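Local coordinates for protein bradyzoite surface antigen BSR4 (Toxoplasma gondii, PDB 2JKS) that is a bradyzoite surface antigen of the SAG1-related superfamily, built from two tandem SRS domains, and binds zinc ions, at residues T4-T8 against A153-L157; V9-A14 against S32-S36. All blocks are in the same frame, centred on the assembly; numbering follows the deposited sequence.

Contact 1: residues T4-T8 against A153-L157; sequences TSRLT and AACKL
Two facing sheets of the N-terminal SRS beta sandwich meet where S5, just before strand 6-10, and L7 within it look across at A153 and C155 of strand 152-161. Strands 6-8 and 153-157 run in nearly the same direction, 24° apart, with their axes 7.4 Å from each other: too far for backbone pairing, so side chains reach across to the opposite strand. C155 stands at the middle of the interface. SG of C155, rotated anti to the carbonyl carbon (chi1 -76°), comes to 3.7 Å from the carbonyl O of R6 and lies 4.1 Å from CB of L7. Further along, CD2 of L7 rests 3.9 Å from O of K156. At the other end the methyl CB of A153 lies against S5, 3.9 Å from its OG. OG of S5 also hydrogen-bonds to a water, 2.6 Å away, and this water accepts the backbone N-H of A154 at 3.1 Å from its N. V29 and F18 add apolar cover around S5 and C155. No clear direct hydrogen bond crosses, so segments 4-8 and 153-157 meet through van der Waals contact and one bridging water, while the adjacent C155-C16 disulfide, reaching strand 13-17, fixes the sheet spacing covalently.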
loop_
_atom_site.group_PDB
_atom_site.type_symbol
_atom_site.label_atom_id
_atom_site.label_comp_id
_atom_site.label_asym_id
_atom_site.label_seq_id
_atom_site.Cartn_x
_atom_site.Cartn_y
_atom_site.Cartn_z
ATOM N N THR A 4 -12.914 -10.227 32.362
ATOM C CA THR A 4 -11.458 -9.864 32.366
ATOM C C THR A 4 -10.784 -10.210 31.010
ATOM O O THR A 4 -10.964 -11.312 30.466
ATOM C CB THR A 4 -10.673 -10.487 33.571
ATOM O OG1 THR A 4 -9.770 -9.520 34.090
ATOM C CG2 THR A 4 -9.847 -11.705 33.170
ATOM N N SER A 5 -10.035 -9.247 30.482
ATOM C CA SER A 5 -9.326 -9.379 29.215
ATOM C C SER A 5 -7.863 -8.935 29.376
ATOM O O SER A 5 -7.524 -8.062 30.213
ATOM C CB SER A 5 -10.074 -8.639 28.079
ATOM O OG SER A 5 -10.505 -7.307 28.423
ATOM N N ARG A 6 -6.978 -9.570 28.616
ATOM C CA ARG A 6 -5.585 -9.192 28.633
ATOM C C ARG A 6 -5.022 -9.347 27.211
ATOM O O ARG A 6 -5.195 -10.380 26.626
ATOM C CB ARG A 6 -4.774 -10.082 29.564
ATOM C CG ARG A 6 -3.327 -9.601 29.675
ATOM C CD ARG A 6 -2.413 -10.632 30.217
ATOM N NE ARG A 6 -3.145 -11.805 30.685
ATOM C CZ ARG A 6 -2.889 -12.465 31.815
ATOM N NH1 ARG A 6 -1.937 -12.035 32.645
ATOM N NH2 ARG A 6 -3.605 -13.541 32.131
ATOM N N LEU A 7 -4.349 -8.312 26.729
ATOM C CA LEU A 7 -3.665 -8.294 25.442
ATOM C C LEU A 7 -2.137 -8.209 25.644
ATOM O O LEU A 7 -1.621 -7.371 26.419
ATOM C CB LEU A 7 -4.192 -7.127 24.590
ATOM C CG LEU A 7 -3.551 -6.969 23.189
ATOM C CD1 LEU A 7 -3.839 -8.141 22.283
ATOM C CD2 LEU A 7 -4.024 -5.659 22.501
ATOM N N THR A 8 -1.420 -9.120 24.988
ATOM C CA THR A 8 0.032 -9.036 24.913
ATOM C C THR A 8 0.485 -8.887 23.441
ATOM O O THR A 8 -0.048 -9.550 22.570
ATOM C CB THR A 8 0.742 -10.263 25.555
ATOM O OG1 THR A 8 0.249 -10.458 26.885
ATOM C CG2 THR A 8 2.243 -9.971 25.645
ATOM N N ALA A 153 -16.057 -9.616 27.589
ATOM C CA ALA A 153 -14.877 -8.786 27.512
ATOM C C ALA A 153 -14.322 -9.031 26.108
ATOM O O ALA A 153 -14.670 -10.023 25.448
ATOM C CB ALA A 153 -13.884 -9.179 28.557
ATOM N N ALA A 154 -13.487 -8.113 25.643
ATOM C CA ALA A 154 -12.920 -8.225 24.295
ATOM C C ALA A 154 -11.490 -7.672 24.236
ATOM O O ALA A 154 -11.081 -6.919 25.117
ATOM C CB ALA A 154 -13.826 -7.490 23.316
ATOM N N CYS A 155 -10.736 -8.095 23.219
ATOM C CA CYS A 155 -9.465 -7.462 22.847
ATOM C C CYS A 155 -9.670 -6.893 21.483
ATOM O O CYS A 155 -10.288 -7.525 20.605
ATOM C CB CYS A 155 -8.354 -8.492 22.688
ATOM S SG CYS A 155 -7.705 -9.119 24.203
ATOM N N LYS A 156 -9.109 -5.728 21.272
ATOM C CA LYS A 156 -9.087 -5.177 19.937
ATOM C C LYS A 156 -7.643 -4.975 19.377
ATOM O O LYS A 156 -6.799 -4.379 20.019
ATOM C CB LYS A 156 -9.895 -3.888 19.957
ATOM C CG LYS A 156 -9.872 -3.134 18.705
ATOM C CD LYS A 156 -10.005 -1.708 19.093
ATOM C CE LYS A 156 -10.859 -0.985 18.096
ATOM N NZ LYS A 156 -11.006 0.385 18.586
ATOM N N LEU A 157 -7.379 -5.492 18.171
ATOM C CA LEU A 157 -6.063 -5.366 17.575
ATOM C C LEU A 157 -6.133 -4.530 16.310
ATOM O O LEU A 157 -6.815 -4.901 15.382
ATOM C CB LEU A 157 -5.461 -6.757 17.241
ATOM C CG LEU A 157 -4.045 -6.752 16.622
ATOM C CD1 LEU A 157 -3.007 -6.128 17.556
ATOM C CD2 LEU A 157 -3.594 -8.160 16.176
HETATM O O HOH W 1 -12.725 -6.158 27.861
#

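Contact 2: residues V9-A14 against S32-S36; sequences VAGSDA and SLTLS
L33, on edge strand 29-35 of one sheet of the SRS beta sandwich, fits beneath the beta hairpin formed by strands 6-10 and 13-17 of the facing sheet. The hairpin closes through a type II' turn from A10 to D13, with G11 at positive phi (57°) and two backbone hydrogen bonds between A10 and D13. L33 points its side chain at this turn. With CG of L33 held between its own backbone N and carbonyl carbon (chi1 55°), the two methyls divide the work: CD1 of L33 meets CB of S12 at 3.9 Å, whereas CD2 of L33 lies under the peptide that follows, 3.8 Å from C of S12, and continues to the methyl of A14, 4.2 Å from CB of A14. CB of L33 faces the carbonyl O of G11 at 3.9 Å. V9 approaches from the other hairpin strand, its CG1 4.2 Å from CB of L33. L35 joins beyond L33: its side chain swings back toward the turn and sets CD2 4.0 Å from CB of S12, so methyls of two leucines converge on one serine carbon. The polar end of S12 is engaged elsewhere, its OG hydrogen-bonded to the carbonyl O of T41, and D13 OD1 hydrogen-bonds to T43 OG1. No hydrogen bond joins the two segments, and V9 CG1 ends 3.7 Å from the carbonyl O of S32.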
loop_
_atom_site.group_PDB
_atom_site.type_symbol
_atom_site.label_atom_id
_atom_site.label_comp_id
_atom_site.label_asym_id
_atom_site.label_seq_id
_atom_site.Cartn_x
_atom_site.Cartn_y
_atom_site.Cartn_z
ATOM N N VAL A 9 1.428 -7.997 23.190
ATOM C CA VAL A 9 2.058 -7.789 21.872
ATOM C C VAL A 9 3.594 -7.757 21.985
ATOM O O VAL A 9 4.141 -7.046 22.806
ATOM C CB VAL A 9 1.564 -6.460 21.177
ATOM C CG1 VAL A 9 1.995 -6.453 19.682
ATOM C CG2 VAL A 9 0.034 -6.317 21.275
ATOM N N ALA A 10 4.283 -8.559 21.152
ATOM C CA ALA A 10 5.744 -8.523 21.025
ATOM C C ALA A 10 6.001 -8.730 19.553
ATOM O O ALA A 10 5.551 -9.729 19.004
ATOM C CB ALA A 10 6.389 -9.655 21.818
ATOM N N GLY A 11 6.676 -7.762 18.933
ATOM C CA GLY A 11 6.892 -7.714 17.476
ATOM C C GLY A 11 5.557 -7.747 16.730
ATOM O O GLY A 11 4.691 -6.915 16.979
ATOM N N SER A 12 5.352 -8.728 15.845
ATOM C CA SER A 12 4.046 -8.789 15.211
ATOM C C SER A 12 3.204 -9.972 15.680
ATOM O O SER A 12 2.423 -10.529 14.915
ATOM C CB SER A 12 4.176 -8.650 13.666
ATOM O OG SER A 12 5.260 -9.441 13.217
ATOM N N ASP A 13 3.375 -10.369 16.956
ATOM C CA ASP A 13 2.573 -11.439 17.500
ATOM C C ASP A 13 1.750 -10.850 18.651
ATOM O O ASP A 13 2.341 -10.209 19.545
ATOM C CB ASP A 13 3.465 -12.596 17.951
ATOM C CG ASP A 13 4.316 -13.146 16.826
ATOM O OD1 ASP A 13 3.758 -13.445 15.725
ATOM O OD2 ASP A 13 5.548 -13.232 17.024
ATOM N N ALA A 14 0.423 -11.046 18.600
ATOM C CA ALA A 14 -0.510 -10.618 19.643
ATOM C C ALA A 14 -1.296 -11.760 20.248
ATOM O O ALA A 14 -1.722 -12.696 19.562
ATOM C CB ALA A 14 -1.512 -9.579 19.083
ATOM N N SER A 32 -1.769 -2.516 19.063
ATOM C CA SER A 32 -1.507 -2.370 17.616
ATOM C C SER A 32 -0.299 -3.150 17.283
ATOM O O SER A 32 0.498 -3.431 18.156
ATOM C CB SER A 32 -1.242 -0.920 17.217
ATOM O OG SER A 32 -2.456 -0.231 17.323
ATOM N N LEU A 33 -0.158 -3.498 15.998
ATOM C CA LEU A 33 1.158 -3.886 15.475
ATOM C C LEU A 33 1.216 -3.467 14.005
ATOM O O LEU A 33 0.189 -3.126 13.428
ATOM C CB LEU A 33 1.398 -5.362 15.639
ATOM C CG LEU A 33 0.355 -6.273 15.046
ATOM C CD1 LEU A 33 0.776 -6.677 13.583
ATOM C CD2 LEU A 33 0.319 -7.504 15.936
ATOM N N THR A 34 2.407 -3.454 13.420
ATOM C CA THR A 34 2.580 -2.964 12.045
ATOM C C THR A 34 3.207 -4.032 11.177
ATOM O O THR A 34 4.203 -4.656 11.589
ATOM C CB THR A 34 3.462 -1.669 12.019
ATOM O OG1 THR A 34 2.783 -0.658 12.753
ATOM C CG2 THR A 34 3.754 -1.183 10.573
ATOM N N LEU A 35 2.628 -4.271 9.996
ATOM C CA LEU A 35 3.281 -5.116 8.987
ATOM C C LEU A 35 3.912 -4.243 7.914
ATOM O O LEU A 35 3.408 -3.164 7.582
ATOM C CB LEU A 35 2.318 -6.142 8.354
ATOM C CG LEU A 35 1.719 -7.184 9.304
ATOM C CD1 LEU A 35 0.670 -7.997 8.591
ATOM C CD2 LEU A 35 2.814 -8.085 9.937
ATOM N N SER A 36 5.051 -4.711 7.408
ATOM C CA SER A 36 5.796 -4.012 6.363
ATOM C C SER A 36 6.845 -4.949 5.765
ATOM O O SER A 36 7.032 -6.065 6.263
ATOM C CB SER A 36 6.534 -2.798 6.923
ATOM O OG SER A 36 7.330 -3.154 8.047
#

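Both contacts bridge the same pair of sheets in the N-terminal domain, with centres 15 Å apart. On one layer, strand 6-10 serves both and pairs antiparallel with 13-17; on the other, strands 29-35 and 152-161 lie side by side in parallel. Contact 2 is local, closing 17 intervening residues, and is nested inside the long loop of 144 residues closed by contact 1. L157 connects them directly, its CD1 3.9 Å from L33 CD2 and its CD2 3.8 Å from A14 CB. The beginning of the chain is thereby packed against both an early strand and the last strand of the domain, joining distant parts of the sequence within one sandwich.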